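PDB 2QFZ: TBC1 domain family member 22A from Homo sapiens, which may act as a GTPase-activating protein for Rab GTPases through the TBC domain crystallised here, and forms homodimers. Local coordinates for residues 113-116 with 120-123; 128-133 with 152-157. One frame throughout, in Å; residues are numbered along the deposited sequence.

Contacts 1 and 2 are neighbours in the all-helical TBC domain, with centres about 10 Å apart. They follow one another along the chain: the turn through helix 118-121 closes contact 1 before helix 124-140 opens contact 2. They meet physically through two side chains of contact 1. I121 CD1 lies 3.7 Å from F130 CE2, and M115 CE lies 3.5 Å from T155 OG1 and 3.7 Å from D152 OD1. M115 therefore touches both helices of contact 2. Next to it stands R114, which matches the arginine finger of related TBC domains, so the pair of contacts probably lies behind the Rab-facing site.

Contact 1 (113-116 with 120-123); sequences PRMS and LILQ
M115 and I121 pack in the helix-loop-helix connection of a TBC domain that leads from helix 102-111, through the short helix 118-121, to helix 124-140. Their side chains cross at about a right angle. The methionine is reached at its middle: I121 CD1 lies 3.6 Å from M115 CG and 3.9 Å from M115 SD, while the inner branch atom I121 CG1 is 3.7 Å from M115 CG. Two bonded carbons of the isoleucine branch thus lie against one methylene, beside the sulfur. With chi1 at 81°, M115 CG sits between its own backbone N and carbonyl carbon, and the chain then bends at chi3, so that its end lies among F130, N151, D152 and T155. The bond from CA to CB of I121 is directed at the loop. CG1 stands beside the isoleucine's own backbone N, the placement that brings CD1 to the methionine, and it also passes M115 O at 3.7 Å. No hydrogen bond links 113-116 with 120-123; the contact is apolar and of modest size, about 181 Å². R114 turns from I121 and reaches Q148. The sequence around R114 fits the IxxDxxR motif of TBC domains, with D111 as its acid, and Q148 matches the glutamine of the YxQ motif; in relatives these two residues act as the arginine and glutamine fingers. M115, adjoining R114, fills the buried side of this loop. Helix 118-121 leads straight into the next helix, with Q123 at the N-cap of helix 124-140 and its side-chain amide bonded to the backbone of V174 and V176. At the outer margin the backbone oxygen P113 O faces the isoleucine's other branch, I121 CG2, at 4.3 Å.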
loop_
_atom_site.group_PDB
_atom_site.type_symbol
_atom_site.label_atom_id
_atom_site.label_comp_id
_atom_site.label_asym_id
_atom_site.label_seq_id
_atom_site.Cartn_x
_atom_site.Cartn_y
_atom_site.Cartn_z
ATOM N N PRO A 113 12.564 -1.899 13.572
ATOM C CA PRO A 113 13.365 -3.126 13.767
ATOM C C PRO A 113 12.653 -4.474 13.760
ATOM O O PRO A 113 13.280 -5.466 13.412
ATOM C CB PRO A 113 14.037 -2.875 15.108
ATOM C CG PRO A 113 14.298 -1.403 15.073
ATOM C CD PRO A 113 12.989 -0.859 14.525
ATOM N N ARG A 114 11.373 -4.518 14.102
ATOM C CA ARG A 114 10.637 -5.787 14.187
ATOM C C ARG A 114 9.546 -5.928 13.121
ATOM O O ARG A 114 8.665 -6.794 13.250
ATOM C CB ARG A 114 9.958 -5.964 15.567
ATOM C CG ARG A 114 10.523 -5.169 16.776
ATOM C CD ARG A 114 9.406 -4.885 17.824
ATOM N NE ARG A 114 8.203 -4.364 17.167
ATOM C CZ ARG A 114 7.077 -3.996 17.783
ATOM N NH1 ARG A 114 6.047 -3.560 17.032
ATOM N NH2 ARG A 114 6.967 -4.043 19.122
ATOM N N MET A 115 9.571 -5.089 12.085
ATOM C CA MET A 115 8.541 -5.172 11.040
ATOM C C MET A 115 8.965 -6.168 9.940
ATOM O O MET A 115 10.095 -6.649 9.914
ATOM C CB MET A 115 8.199 -3.773 10.476
ATOM C CG MET A 115 9.148 -3.240 9.443
ATOM S SD MET A 115 8.869 -1.496 9.070
ATOM C CE MET A 115 7.807 -1.638 7.623
ATOM N N SER A 116 8.026 -6.477 9.051
ATOM C CA SER A 116 8.230 -7.438 7.979
ATOM C C SER A 116 8.448 -6.685 6.654
ATOM O O SER A 116 7.963 -5.558 6.505
ATOM C CB SER A 116 7.010 -8.384 7.916
ATOM O OG SER A 116 6.737 -8.817 6.592
ATOM N N LEU A 120 14.979 -7.896 4.602
ATOM C CA LEU A 120 15.211 -6.534 4.106
ATOM C C LEU A 120 15.502 -5.553 5.255
ATOM O O LEU A 120 16.522 -4.851 5.248
ATOM C CB LEU A 120 13.980 -6.091 3.296
ATOM C CG LEU A 120 13.949 -4.724 2.644
ATOM C CD1 LEU A 120 14.907 -4.641 1.476
ATOM C CD2 LEU A 120 12.515 -4.466 2.229
ATOM N N ILE A 121 14.610 -5.539 6.248
ATOM C CA ILE A 121 14.660 -4.587 7.356
ATOM C C ILE A 121 15.923 -4.734 8.181
ATOM O O ILE A 121 16.463 -3.743 8.684
ATOM C CB ILE A 121 13.425 -4.740 8.333
ATOM C CG1 ILE A 121 12.102 -4.477 7.612
ATOM C CG2 ILE A 121 13.535 -3.776 9.514
ATOM C CD1 ILE A 121 11.938 -3.034 7.145
ATOM N N LEU A 122 16.395 -5.967 8.337
ATOM C CA LEU A 122 17.574 -6.217 9.146
ATOM C C LEU A 122 18.852 -5.676 8.484
ATOM O O LEU A 122 19.853 -5.494 9.166
ATOM C CB LEU A 122 17.711 -7.711 9.454
ATOM C CG LEU A 122 16.693 -8.237 10.475
ATOM C CD1 LEU A 122 16.772 -9.756 10.564
ATOM C CD2 LEU A 122 16.920 -7.577 11.848
ATOM N N GLN A 123 18.816 -5.418 7.172
ATOM C CA GLN A 123 19.929 -4.724 6.509
ATOM C C GLN A 123 20.006 -3.314 7.100
ATOM O O GLN A 123 19.034 -2.578 7.031
ATOM C CB GLN A 123 19.753 -4.706 4.999
ATOM C CG GLN A 123 19.790 -6.112 4.366
ATOM C CD GLN A 123 19.593 -6.100 2.859
ATOM O OE1 GLN A 123 20.101 -5.224 2.167
ATOM N NE2 GLN A 123 18.861 -7.087 2.342
#

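Contact 2 (128-133 with 152-157)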
loop_
_atom_site.group_PDB
_atom_site.type_symbol
_atom_site.label_atom_id
_atom_site.label_comp_id
_atom_site.label_asym_id
_atom_site.label_seq_id
_atom_site.Cartn_x
_atom_site.Cartn_y
_atom_site.Cartn_z
ATOM N N GLU A 128 17.664 2.525 8.810
ATOM C CA GLU A 128 17.886 3.963 8.932
ATOM C C GLU A 128 17.068 4.787 7.933
ATOM O O GLU A 128 16.611 5.839 8.266
ATOM C CB GLU A 128 19.387 4.308 8.710
ATOM N N ILE A 129 16.954 4.323 6.689
ATOM C CA ILE A 129 16.192 5.052 5.675
ATOM C C ILE A 129 14.739 5.083 6.130
ATOM O O ILE A 129 14.097 6.121 6.120
ATOM C CB ILE A 129 16.266 4.380 4.298
ATOM C CG1 ILE A 129 17.651 4.511 3.714
ATOM C CG2 ILE A 129 15.217 4.992 3.349
ATOM C CD1 ILE A 129 17.883 3.561 2.494
ATOM N N PHE A 130 14.233 3.915 6.526
ATOM C CA PHE A 130 12.816 3.761 6.936
ATOM C C PHE A 130 12.466 4.692 8.059
ATOM O O PHE A 130 11.449 5.373 7.969
ATOM C CB PHE A 130 12.503 2.293 7.316
ATOM C CG PHE A 130 12.096 1.419 6.132
ATOM C CD1 PHE A 130 12.836 1.399 4.972
ATOM C CD2 PHE A 130 10.962 0.612 6.194
ATOM C CE1 PHE A 130 12.468 0.598 3.893
ATOM C CE2 PHE A 130 10.595 -0.183 5.124
ATOM C CZ PHE A 130 11.357 -0.185 3.971
ATOM N N GLU A 131 13.308 4.726 9.114
ATOM C CA GLU A 131 13.117 5.640 10.284
ATOM C C GLU A 131 13.122 7.108 9.913
ATOM O O GLU A 131 12.336 7.926 10.445
ATOM C CB GLU A 131 14.231 5.404 11.356
ATOM C CG GLU A 131 14.090 4.097 12.088
ATOM C CD GLU A 131 15.230 3.785 13.050
ATOM O OE1 GLU A 131 16.102 4.655 13.260
ATOM O OE2 GLU A 131 15.239 2.644 13.607
ATOM N N ARG A 132 14.036 7.462 9.012
ATOM C CA ARG A 132 14.161 8.842 8.593
ATOM C C ARG A 132 12.975 9.306 7.775
ATOM O O ARG A 132 12.451 10.410 7.997
ATOM C CB ARG A 132 15.461 9.034 7.816
ATOM C CG ARG A 132 15.824 10.477 7.656
ATOM C CD ARG A 132 17.264 10.635 7.311
ATOM N NE ARG A 132 17.682 9.659 6.311
ATOM C CZ ARG A 132 18.932 9.404 5.968
ATOM N NH1 ARG A 132 19.955 10.081 6.526
ATOM N NH2 ARG A 132 19.166 8.490 5.023
ATOM N N ILE A 133 12.541 8.499 6.803
ATOM C CA ILE A 133 11.304 8.826 6.017
ATOM C C ILE A 133 10.098 9.015 6.948
ATOM O O ILE A 133 9.340 9.992 6.834
ATOM C CB ILE A 133 10.955 7.712 4.977
ATOM C CG1 ILE A 133 11.931 7.727 3.799
ATOM C CG2 ILE A 133 9.497 7.874 4.428
ATOM C CD1 ILE A 133 11.834 6.461 2.898
ATOM N N ASP A 152 4.478 0.289 7.402
ATOM C CA ASP A 152 4.275 -0.704 6.319
ATOM C C ASP A 152 4.096 -0.060 4.921
ATOM O O ASP A 152 4.540 -0.601 3.887
ATOM C CB ASP A 152 3.016 -1.559 6.585
ATOM C CG ASP A 152 3.295 -2.843 7.381
ATOM O OD1 ASP A 152 4.464 -3.307 7.450
ATOM O OD2 ASP A 152 2.300 -3.413 7.912
ATOM N N LEU A 153 3.443 1.076 4.876
ATOM C CA LEU A 153 3.200 1.719 3.588
ATOM C C LEU A 153 4.492 2.214 2.910
ATOM O O LEU A 153 4.484 2.501 1.713
ATOM C CB LEU A 153 2.154 2.829 3.728
ATOM C CG LEU A 153 0.885 2.438 4.483
ATOM C CD1 LEU A 153 -0.058 3.588 4.500
ATOM C CD2 LEU A 153 0.204 1.230 3.960
ATOM N N VAL A 154 5.607 2.275 3.653
ATOM C CA VAL A 154 6.913 2.614 3.071
ATOM C C VAL A 154 7.418 1.482 2.163
ATOM O O VAL A 154 8.008 1.731 1.126
ATOM C CB VAL A 154 8.013 2.872 4.178
ATOM C CG1 VAL A 154 9.400 3.176 3.527
ATOM C CG2 VAL A 154 7.612 3.998 5.126
ATOM N N THR A 155 7.196 0.236 2.580
ATOM C CA THR A 155 7.876 -0.937 1.971
ATOM C C THR A 155 7.622 -1.171 0.469
ATOM O O THR A 155 8.552 -1.449 -0.265
ATOM C CB THR A 155 7.567 -2.235 2.791
ATOM O OG1 THR A 155 7.760 -1.951 4.184
ATOM C CG2 THR A 155 8.437 -3.422 2.358
ATOM N N PRO A 156 6.360 -1.091 -0.002
ATOM C CA PRO A 156 6.201 -1.318 -1.420
ATOM C C PRO A 156 6.882 -0.273 -2.333
ATOM O O PRO A 156 7.479 -0.633 -3.337
ATOM C CB PRO A 156 4.685 -1.314 -1.587
ATOM C CG PRO A 156 4.193 -1.637 -0.206
ATOM C CD PRO A 156 5.062 -0.900 0.651
ATOM N N PHE A 157 6.804 1.000 -1.993
ATOM C CA PHE A 157 7.514 2.013 -2.779
ATOM C C PHE A 157 9.053 1.731 -2.788
ATOM O O PHE A 157 9.702 1.744 -3.814
ATOM C CB PHE A 157 7.182 3.394 -2.230
ATOM C CG PHE A 157 5.750 3.776 -2.392
ATOM C CD1 PHE A 157 5.235 4.018 -3.649
ATOM C CD2 PHE A 157 4.915 3.887 -1.308
ATOM C CE1 PHE A 157 3.905 4.392 -3.832
ATOM C CE2 PHE A 157 3.568 4.255 -1.486
ATOM C CZ PHE A 157 3.080 4.519 -2.745
#
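F130 and V154 are the nearest residues of segments 128-133 and 152-157, which belong to helices 124-140 and 150-162 of the all-helical TBC domain, with CA atoms 7.1 Å apart. The segments run more nearly antiparallel than parallel, at 121° between their N-to-C directions, and their axes come within 10.5 Å, a spacing filled by side chains. Segment 152-157 is kinked at P156, whose ring nitrogen cannot bond to the preceding turn; just before it, T155 N is bonded to D152 O at 3.1 Å. The joining element is a CH-pi contact. V154 CG1 stands 3.8 Å from the centroid of the F130 ring and only 6° off its normal, so the methyl is centred over the face and is almost equally distant from all six ring carbons. Its chi1 of 178° sets CG1 opposite the valine's own backbone N, and the bond from CA to CB is aimed at the other helix. F130 leaves its backbone at a slant, and the outer part of its ring reaches across. T155 approaches the same ring differently, crossing it at about a right angle: its hydroxyl oxygen OG1 lies in the ring plane at the edge, 3.5 Å from F130 CE2. The phenylalanine is thus held by a methyl over one face and an oxygen at its rim, while F158 adds an edge-to-face ring contact. All four touching residues are buried and no hydrogen bond joins the two segments. Helix 181-200 reaches V154 through M195, and helix 74-91 reaches I133 through Y85. D152, turned from the F130 helix, forms a salt bridge with R256. One turn beyond F130, the methyl I133 CD1 also meets V154 CG1, at 4.1 Å.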